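Tp0751 (Treponema pallidum, PDB 5JK2) probably serves as an adhesin with a non-canonical lipocalin fold, mediating attachment of the spirochaete to extracellular matrix components and host cells. Local coordinates at residues Glu42-Leu50 against Ala95-Phe104. The protein carries 1 engineered substitution. Residues are numbered along the deposited sequence; the frame is centred on the assembly and turned at random.
Sequences EQGALQHLL and AHTHRKTVSF
Leu50 N donates to Gln47 O at 2.7 Å, closing a tight turn from which both residues reach the hairpin of strands 86-98 and 101-108. Gln47 CG, set anti to the carbonyl carbon (chi1 -51°), lies 3.9 Å from Thr97 CG2. The extended chain beyond it carries the amide on to Ala95, where NE2 comes to 3.5 Å from CB. NE2 is also 3.6 Å from Ala95 O, but this pair is not a hydrogen bond. Deeper in, Val102 sends its CG2 between two leucines: Leu46 CD2 meets it at 3.8 Å and Leu50 CD1 at 3.9 Å. Leu46 CG stands anti to the backbone N (chi1 155°), which turns the CD2 branch to the hairpin. Leu50 CD1 also meets the Phe104 ring edge-on, in the ring plane, 3.7 Å from CZ. At the hairpin's two-residue turn, Glu42 bends at chi2 and brings OE2 to 3.5 Å from Arg99 N, a loose polar approach. Leu46 and Leu50 continue onto Phe122 of strand 115-122, while Leu46 also touches Ala38 of helix 26-39. The loop between this helix and the first barrel strand thus meets the calycin-type barrel mainly through van der Waals packing of leucine, valine and phenylalanine, joined by Gln47's aliphatic stem and amide.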
ATOM      1  N   GLU A  42      10.683  -2.931 -15.302  1.00 64.96           N
ATOM      2  CA  GLU A  42      10.213  -4.107 -14.579  1.00 67.94           C
ATOM      3  C   GLU A  42      11.307  -4.615 -13.632  1.00 61.58           C
ATOM      4  O   GLU A  42      11.446  -5.817 -13.397  1.00 65.10           O
ATOM      5  CB  GLU A  42       9.769  -5.194 -15.572  1.00 69.79           C
ATOM      6  CG  GLU A  42       8.258  -5.432 -15.616  1.00 66.33           C
ATOM      7  CD  GLU A  42       7.817  -6.631 -14.786  1.00 68.03           C
ATOM      8  OE1 GLU A  42       8.332  -7.746 -15.021  1.00 70.44           O
ATOM      9  OE2 GLU A  42       6.952  -6.459 -13.899  1.00 58.72           O
ATOM     10  N   GLN A  43      12.077  -3.678 -13.088  1.00 55.31           N
ATOM     11  CA  GLN A  43      13.123  -4.000 -12.128  1.00 61.05           C
ATOM     12  C   GLN A  43      12.517  -4.669 -10.898  1.00 62.14           C
ATOM     13  O   GLN A  43      11.305  -4.609 -10.685  1.00 56.37           O
ATOM     14  CB  GLN A  43      13.888  -2.735 -11.725  1.00 68.88           C
ATOM     15  CG  GLN A  43      15.284  -2.986 -11.166  1.00 75.36           C
ATOM     16  CD  GLN A  43      15.666  -1.996 -10.083  1.00 78.68           C
ATOM     17  OE1 GLN A  43      15.274  -0.831 -10.125  1.00 81.40           O
ATOM     18  NE2 GLN A  43      16.429  -2.460  -9.099  1.00 74.21           N
ATOM     19  N   GLY A  44      13.369  -5.304 -10.100  1.00 64.28           N
ATOM     20  CA  GLY A  44      12.945  -6.034  -8.918  1.00 62.69           C
ATOM     21  C   GLY A  44      11.908  -5.336  -8.061  1.00 65.96           C
ATOM     22  O   GLY A  44      10.862  -5.915  -7.767  1.00 66.66           O
ATOM     23  N   ALA A  45      12.180  -4.090  -7.675  1.00 65.05           N
ATOM     24  CA  ALA A  45      11.357  -3.405  -6.680  1.00 55.89           C
ATOM     25  C   ALA A  45      10.579  -2.204  -7.218  1.00 55.84           C
ATOM     26  O   ALA A  45      11.159  -1.174  -7.569  1.00 47.71           O
ATOM     27  CB  ALA A  45      12.227  -2.962  -5.518  1.00 52.13           C
ATOM     28  N   LEU A  46       9.259  -2.362  -7.278  1.00 56.67           N
ATOM     29  CA  LEU A  46       8.329  -1.245  -7.407  1.00 49.07           C
ATOM     30  C   LEU A  46       7.812  -0.898  -6.012  1.00 48.90           C
ATOM     31  O   LEU A  46       7.322   0.204  -5.762  1.00 44.97           O
ATOM     32  CB  LEU A  46       7.175  -1.599  -8.352  1.00 54.21           C
ATOM     33  CG  LEU A  46       5.842  -0.857  -8.186  1.00 56.49           C
ATOM     34  CD1 LEU A  46       5.977   0.618  -8.526  1.00 58.69           C
ATOM     35  CD2 LEU A  46       4.765  -1.511  -9.041  1.00 63.95           C
ATOM     36  N   GLN A  47       7.936  -1.861  -5.103  1.00 47.64           N
ATOM     37  CA  GLN A  47       7.487  -1.708  -3.727  1.00 38.07           C
ATOM     38  C   GLN A  47       8.216  -0.562  -3.046  1.00 37.03           C
ATOM     39  O   GLN A  47       7.686   0.075  -2.138  1.00 38.46           O
ATOM     40  CB  GLN A  47       7.718  -3.003  -2.944  1.00 42.68           C
ATOM     41  CG  GLN A  47       7.166  -4.257  -3.613  1.00 48.35           C
ATOM     42  CD  GLN A  47       7.369  -5.505  -2.773  1.00 50.83           C
ATOM     43  OE1 GLN A  47       7.834  -5.432  -1.636  1.00 56.06           O
ATOM     44  NE2 GLN A  47       7.018  -6.659  -3.331  1.00 54.55           N
ATOM     45  N   HIS A  48       9.439  -0.307  -3.495  1.00 40.12           N
ATOM     46  CA  HIS A  48      10.286   0.706  -2.885  1.00 53.01           C
ATOM     47  C   HIS A  48       9.615   2.077  -2.939  1.00 50.58           C
ATOM     48  O   HIS A  48       9.909   2.958  -2.128  1.00 48.14           O
ATOM     49  CB  HIS A  48      11.647   0.740  -3.581  1.00 57.77           C
ATOM     50  CG  HIS A  48      12.753   1.275  -2.725  1.00 67.61           C
ATOM     51  ND1 HIS A  48      14.084   1.155  -3.065  1.00 66.73           N
ATOM     52  CD2 HIS A  48      12.727   1.928  -1.536  1.00 68.20           C
ATOM     53  CE1 HIS A  48      14.828   1.713  -2.127  1.00 67.13           C
ATOM     54  NE2 HIS A  48      14.032   2.189  -1.190  1.00 70.72           N
ATOM     55  N   LEU A  49       8.698   2.244  -3.887  1.00 41.68           N
ATOM     56  CA  LEU A  49       7.939   3.483  -4.005  1.00 38.75           C
ATOM     57  C   LEU A  49       6.826   3.561  -2.966  1.00 34.21           C
ATOM     58  O   LEU A  49       6.342   4.647  -2.654  1.00 35.26           O
ATOM     59  CB  LEU A  49       7.341   3.616  -5.409  1.00 47.74           C
ATOM     60  CG  LEU A  49       8.289   3.995  -6.549  1.00 45.52           C
ATOM     61  CD1 LEU A  49       7.559   3.941  -7.879  1.00 39.14           C
ATOM     62  CD2 LEU A  49       8.890   5.379  -6.325  1.00 52.61           C
ATOM     63  N   LEU A  50       6.415   2.414  -2.435  1.00 34.47           N
ATOM     64  CA  LEU A  50       5.316   2.379  -1.473  1.00 37.37           C
ATOM     65  C   LEU A  50       5.762   2.776  -0.074  1.00 31.45           C
ATOM     66  O   LEU A  50       4.971   3.310   0.704  1.00 25.46           O
ATOM     67  CB  LEU A  50       4.686   0.986  -1.428  1.00 32.32           C
ATOM     68  CG  LEU A  50       3.891   0.589  -2.671  1.00 31.97           C
ATOM     69  CD1 LEU A  50       3.481  -0.864  -2.591  1.00 27.50           C
ATOM     70  CD2 LEU A  50       2.670   1.479  -2.830  1.00 29.09           C
ATOM     71  N   ALA A  95       4.288 -10.649  -0.988  1.00 36.96           N
ATOM     72  CA  ALA A  95       4.110  -9.449  -1.799  1.00 37.94           C
ATOM     73  C   ALA A  95       4.680  -9.663  -3.198  1.00 36.27           C
ATOM     74  O   ALA A  95       5.851 -10.016  -3.351  1.00 40.30           O
ATOM     75  CB  ALA A  95       4.772  -8.259  -1.132  1.00 48.88           C
ATOM     76  N   HIS A  96       3.847  -9.439  -4.211  1.00 36.85           N
ATOM     77  CA  HIS A  96       4.224  -9.681  -5.602  1.00 41.15           C
ATOM     78  C   HIS A  96       3.897  -8.490  -6.489  1.00 41.58           C
ATOM     79  O   HIS A  96       2.833  -7.888  -6.367  1.00 45.95           O
ATOM     80  CB  HIS A  96       3.519 -10.929  -6.141  1.00 51.81           C
ATOM     81  CG  HIS A  96       4.183 -12.212  -5.747  1.00 52.77           C
ATOM     82  ND1 HIS A  96       3.880 -12.882  -4.582  1.00 45.60           N
ATOM     83  CD2 HIS A  96       5.144 -12.943  -6.362  1.00 49.45           C
ATOM     84  CE1 HIS A  96       4.620 -13.972  -4.496  1.00 39.05           C
ATOM     85  NE2 HIS A  96       5.396 -14.034  -5.564  1.00 44.67           N
ATOM     86  N   THR A  97       4.828  -8.163  -7.379  1.00 47.39           N
ATOM     87  CA  THR A  97       4.637  -7.100  -8.357  1.00 48.23           C
ATOM     88  C   THR A  97       4.330  -7.682  -9.732  1.00 43.88           C
ATOM     89  O   THR A  97       4.963  -8.645 -10.161  1.00 48.99           O
ATOM     90  CB  THR A  97       5.885  -6.209  -8.476  1.00 47.47           C
ATOM     91  OG1 THR A  97       6.963  -6.967  -9.037  1.00 61.66           O
ATOM     92  CG2 THR A  97       6.301  -5.677  -7.117  1.00 43.38           C
ATOM     93  N   HIS A  98       3.357  -7.096 -10.419  1.00 44.63           N
ATOM     94  CA  HIS A  98       3.106  -7.425 -11.816  1.00 44.88           C
ATOM     95  C   HIS A  98       2.687  -6.170 -12.569  1.00 51.00           C
ATOM     96  O   HIS A  98       1.642  -5.587 -12.284  1.00 52.39           O
ATOM     97  CB  HIS A  98       2.031  -8.505 -11.951  1.00 51.49           C
ATOM     98  CG  HIS A  98       1.908  -9.053 -13.340  1.00 65.08           C
ATOM     99  ND1 HIS A  98       0.694  -9.332 -13.931  1.00 63.90           N
ATOM    100  CD2 HIS A  98       2.853  -9.371 -14.258  1.00 59.97           C
ATOM    101  CE1 HIS A  98       0.896  -9.798 -15.150  1.00 56.81           C
ATOM    102  NE2 HIS A  98       2.198  -9.831 -15.373  1.00 52.89           N
ATOM    103  N   ARG A  99       3.513  -5.767 -13.529  1.00 52.99           N
ATOM    104  CA  ARG A  99       3.268  -4.567 -14.323  1.00 53.49           C
ATOM    105  C   ARG A  99       3.186  -3.327 -13.431  1.00 52.12           C
ATOM    106  O   ARG A  99       4.214  -2.743 -13.089  1.00 56.66           O
ATOM    107  CB  ARG A  99       1.992  -4.730 -15.155  1.00 60.61           C
ATOM    108  CG  ARG A  99       1.982  -5.985 -16.006  1.00 63.58           C
ATOM    109  CD  ARG A  99       0.858  -5.955 -17.024  1.00 71.82           C
ATOM    110  NE  ARG A  99       1.155  -5.055 -18.138  1.00 87.39           N
ATOM    111  CZ  ARG A  99       1.864  -5.396 -19.211  1.00 84.46           C
ATOM    112  NH1 ARG A  99       2.363  -6.621 -19.327  1.00 80.80           N
ATOM    113  NH2 ARG A  99       2.077  -4.507 -20.171  1.00 72.95           N
ATOM    114  N   LYS A 100       1.971  -2.933 -13.049  1.00 49.93           N
ATOM    115  CA  LYS A 100       1.762  -1.731 -12.244  1.00 55.27           C
ATOM    116  C   LYS A 100       0.947  -2.029 -10.990  1.00 56.80           C
ATOM    117  O   LYS A 100       0.271  -1.147 -10.451  1.00 51.90           O
ATOM    118  CB  LYS A 100       1.060  -0.653 -13.072  1.00 54.85           C
ATOM    119  CG  LYS A 100       1.852  -0.207 -14.287  1.00 60.51           C
ATOM    120  CD  LYS A 100       1.120   0.868 -15.076  1.00 64.76           C
ATOM    121  CE  LYS A 100       2.074   1.621 -15.992  1.00 62.68           C
ATOM    122  NZ  LYS A 100       1.362   2.439 -17.014  1.00 59.20           N
ATOM    123  N   THR A 101       1.021  -3.272 -10.527  1.00 59.34           N
ATOM    124  CA  THR A 101       0.228  -3.711  -9.387  1.00 54.68           C
ATOM    125  C   THR A 101       1.045  -4.525  -8.391  1.00 48.80           C
ATOM    126  O   THR A 101       1.602  -5.568  -8.734  1.00 45.78           O
ATOM    127  CB  THR A 101      -0.967  -4.564  -9.842  1.00 50.24           C
ATOM    128  OG1 THR A 101      -1.663  -3.889 -10.897  1.00 53.47           O
ATOM    129  CG2 THR A 101      -1.924  -4.819  -8.683  1.00 53.77           C
ATOM    130  N   VAL A 102       1.107  -4.037  -7.157  1.00 44.84           N
ATOM    131  CA  VAL A 102       1.653  -4.809  -6.047  1.00 41.56           C
ATOM    132  C   VAL A 102       0.499  -5.480  -5.315  1.00 37.38           C
ATOM    133  O   VAL A 102      -0.448  -4.813  -4.898  1.00 38.91           O
ATOM    134  CB  VAL A 102       2.446  -3.935  -5.062  1.00 46.65           C
ATOM    135  CG1 VAL A 102       3.168  -4.805  -4.042  1.00 38.06           C
ATOM    136  CG2 VAL A 102       3.441  -3.064  -5.808  1.00 49.63           C
ATOM    137  N   SER A 103       0.580  -6.797  -5.163  1.00 35.64           N
ATOM    138  CA  SER A 103      -0.467  -7.564  -4.499  1.00 33.43           C
ATOM    139  C   SER A 103       0.040  -8.146  -3.188  1.00 34.31           C
ATOM    140  O   SER A 103       0.921  -9.007  -3.177  1.00 31.69           O
ATOM    141  CB  SER A 103      -0.975  -8.679  -5.413  1.00 42.36           C
ATOM    142  OG  SER A 103      -1.768  -8.149  -6.462  1.00 33.51           O
ATOM    143  N   PHE A 104      -0.531  -7.674  -2.086  1.00 29.03           N
ATOM    144  CA  PHE A 104      -0.091  -8.064  -0.754  1.00 25.91           C
ATOM    145  C   PHE A 104      -0.964  -9.139  -0.125  1.00 29.46           C
ATOM    146  O   PHE A 104      -2.173  -9.186  -0.353  1.00 32.97           O
ATOM    147  CB  PHE A 104      -0.079  -6.853   0.173  1.00 32.42           C
ATOM    148  CG  PHE A 104       0.984  -5.853  -0.147  1.00 35.90           C
ATOM    149  CD1 PHE A 104       2.242  -5.962   0.419  1.00 36.68           C
ATOM    150  CD2 PHE A 104       0.724  -4.796  -0.999  1.00 35.84           C
ATOM    151  CE1 PHE A 104       3.225  -5.039   0.135  1.00 33.80           C
ATOM    152  CE2 PHE A 104       1.702  -3.869  -1.288  1.00 38.28           C
ATOM    153  CZ  PHE A 104       2.955  -3.990  -0.720  1.00 36.81           C
TER